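PDB 2P8T: hypothetical protein PH0730, which is of unknown function but may bind ATP and act as an aminoacyl-tRNA ligase. Local coordinates for residues 74-79 against 190-195. Sequence-based numbering, arbitrary orientation.
Sequences KEIRDK and EITPEI
Ile76, on helix 71-81, which follows the hairpin of the N-terminal winged-helix-like fold, meets Thr192, Glu194 and Ile195 at the start of the short C-terminal helix 193-196. The C-terminal end of the chain thus packs back against the N-terminal part of the protein, more than a hundred residues away in sequence. The CA atoms of Ile76 and Glu194 come within 7.8 Å, and no hydrogen bond links the two segments. The bond from CA to CB of Ile76 is directed toward residues 190-195, and at CB the side chain divides. Its CG2 branch abuts both CG1 and CD1 of Ile195, the approach to CG1 being 3.7 Å, and reaches more loosely toward CG2 of Thr192, 4.4 Å away. The other branch, with CG1 anti to the carbonyl carbon (chi1 -73°), runs out across the Glu194 side chain at a slant: Ile76 CG1 lies 3.5 Å from Glu194 OE1, and the terminal CD1 also packs against Glu194 CB at 3.8 Å. Beyond CG the glutamate chain is extended, which carries its carboxylate over to the isoleucine. Cutting Ile76 back to an alanine is likely to strip Ile195 CG1 and CD1 of the methyl they pack on and open a gap beside the Glu194 side chain. Ile76 also touches Ile24, while Ile195 rests on Val17, Val20 and Leu21, so helix 17-26 extends the apolar packing around both isoleucines. The first turn of the short helix is capped by Thr192, whose OG1 accepts from Glu194 N at 3.2 Å, with an N-H...O angle of 155°. At the carboxylate itself the meeting is one of oxygen with methyl, Glu194 OE1 lying 3.4 Å from Ile76 CD1.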
loop_
_atom_site.group_PDB
_atom_site.type_symbol
_atom_site.label_atom_id
_atom_site.label_comp_id
_atom_site.label_asym_id
_atom_site.label_seq_id
_atom_site.Cartn_x
_atom_site.Cartn_y
_atom_site.Cartn_z
ATOM N N LYS A 74 -8.513 14.630 1.200
ATOM C CA LYS A 74 -9.570 13.692 0.806
ATOM C C LYS A 74 -9.671 13.473 -0.707
ATOM O O LYS A 74 -9.937 12.346 -1.152
ATOM C CB LYS A 74 -10.929 14.172 1.348
ATOM C CG LYS A 74 -12.098 13.257 0.982
ATOM C CD LYS A 74 -12.094 11.988 1.855
ATOM C CE LYS A 74 -13.446 11.279 1.819
ATOM N NZ LYS A 74 -13.723 10.673 0.503
ATOM N N GLU A 75 -9.477 14.529 -1.492
ATOM C CA GLU A 75 -9.521 14.420 -2.946
ATOM C C GLU A 75 -8.328 13.575 -3.394
ATOM O O GLU A 75 -8.433 12.763 -4.312
ATOM C CB GLU A 75 -9.464 15.787 -3.636
ATOM C CG GLU A 75 -10.698 16.674 -3.433
ATOM C CD GLU A 75 -10.549 18.039 -4.081
ATOM O OE1 GLU A 75 -9.430 18.614 -4.036
ATOM O OE2 GLU A 75 -11.555 18.551 -4.626
ATOM N N ILE A 76 -7.192 13.773 -2.733
ATOM C CA ILE A 76 -6.011 12.965 -3.040
ATOM C C ILE A 76 -6.233 11.485 -2.734
ATOM O O ILE A 76 -5.948 10.638 -3.576
ATOM C CB ILE A 76 -4.747 13.495 -2.330
ATOM C CG1 ILE A 76 -4.285 14.782 -3.011
ATOM C CG2 ILE A 76 -3.613 12.449 -2.389
ATOM C CD1 ILE A 76 -3.264 15.609 -2.171
ATOM N N ARG A 77 -6.739 11.188 -1.536
ATOM C CA ARG A 77 -7.050 9.814 -1.133
ATOM C C ARG A 77 -8.069 9.155 -2.060
ATOM O O ARG A 77 -7.944 7.971 -2.400
ATOM C CB ARG A 77 -7.586 9.780 0.294
ATOM C CG ARG A 77 -7.398 8.415 0.967
ATOM C CD ARG A 77 -7.924 8.364 2.409
ATOM N NE ARG A 77 -7.476 7.118 3.044
ATOM C CZ ARG A 77 -8.032 5.922 2.816
ATOM N NH1 ARG A 77 -9.077 5.822 2.012
ATOM N NH2 ARG A 77 -7.558 4.830 3.396
ATOM N N ASP A 78 -9.092 9.912 -2.455
ATOM C CA ASP A 78 -10.106 9.368 -3.365
ATOM C C ASP A 78 -9.488 8.977 -4.695
ATOM O O ASP A 78 -9.787 7.907 -5.250
ATOM C CB ASP A 78 -11.267 10.352 -3.563
ATOM C CG ASP A 78 -12.122 10.506 -2.326
ATOM O OD1 ASP A 78 -11.987 9.707 -1.373
ATOM O OD2 ASP A 78 -12.956 11.438 -2.306
ATOM N N LYS A 79 -8.601 9.832 -5.189
ATOM C CA LYS A 79 -7.815 9.526 -6.360
ATOM C C LYS A 79 -6.953 8.257 -6.174
ATOM O O LYS A 79 -6.857 7.463 -7.090
ATOM C CB LYS A 79 -6.965 10.726 -6.758
ATOM C CG LYS A 79 -7.786 11.872 -7.387
ATOM C CD LYS A 79 -6.981 13.176 -7.499
ATOM C CE LYS A 79 -7.899 14.370 -7.778
ATOM N NZ LYS A 79 -8.665 14.173 -9.060
ATOM N N GLU A 190 1.112 7.466 -12.735
ATOM C CA GLU A 190 -0.245 7.922 -12.471
ATOM C C GLU A 190 -0.407 8.613 -11.123
ATOM O O GLU A 190 -1.460 9.191 -10.855
ATOM C CB GLU A 190 -1.245 6.762 -12.593
ATOM C CG GLU A 190 -1.091 5.894 -13.867
ATOM C CD GLU A 190 -1.169 6.680 -15.152
ATOM O OE1 GLU A 190 -2.087 7.526 -15.275
ATOM O OE2 GLU A 190 -0.314 6.439 -16.045
ATOM N N ILE A 191 0.617 8.525 -10.274
ATOM C CA ILE A 191 0.612 9.160 -8.956
ATOM C C ILE A 191 0.564 10.679 -9.147
ATOM O O ILE A 191 1.365 11.219 -9.911
ATOM C CB ILE A 191 1.887 8.800 -8.131
ATOM C CG1 ILE A 191 2.037 7.274 -7.917
ATOM C CG2 ILE A 191 1.902 9.538 -6.795
ATOM C CD1 ILE A 191 0.920 6.621 -7.098
ATOM N N THR A 192 -0.376 11.342 -8.473
ATOM C CA THR A 192 -0.605 12.799 -8.624
ATOM C C THR A 192 0.630 13.616 -8.230
ATOM O O THR A 192 1.333 13.250 -7.277
ATOM C CB THR A 192 -1.857 13.294 -7.815
ATOM O OG1 THR A 192 -1.955 14.730 -7.873
ATOM C CG2 THR A 192 -1.756 12.906 -6.368
ATOM N N PRO A 193 0.903 14.722 -8.956
ATOM C CA PRO A 193 1.997 15.611 -8.540
ATOM C C PRO A 193 1.843 16.159 -7.117
ATOM O O PRO A 193 2.845 16.456 -6.466
ATOM C CB PRO A 193 1.934 16.756 -9.550
ATOM C CG PRO A 193 1.223 16.172 -10.752
ATOM C CD PRO A 193 0.237 15.200 -10.181
ATOM N N GLU A 194 0.601 16.288 -6.645
ATOM C CA GLU A 194 0.336 16.793 -5.308
ATOM C C GLU A 194 0.972 15.910 -4.242
ATOM O O GLU A 194 1.359 16.397 -3.192
ATOM C CB GLU A 194 -1.171 16.932 -5.059
ATOM C CG GLU A 194 -1.886 17.781 -6.105
ATOM C CD GLU A 194 -3.189 18.397 -5.607
ATOM O OE1 GLU A 194 -3.888 17.776 -4.780
ATOM O OE2 GLU A 194 -3.517 19.522 -6.054
ATOM N N ILE A 195 1.071 14.609 -4.519
ATOM C CA ILE A 195 1.752 13.680 -3.620
ATOM C C ILE A 195 3.270 13.818 -3.758
ATOM O O ILE A 195 3.995 13.883 -2.764
ATOM C CB ILE A 195 1.320 12.216 -3.879
ATOM C CG1 ILE A 195 -0.128 11.998 -3.420
ATOM C CG2 ILE A 195 2.264 11.210 -3.166
ATOM C CD1 ILE A 195 -0.679 10.600 -3.729
#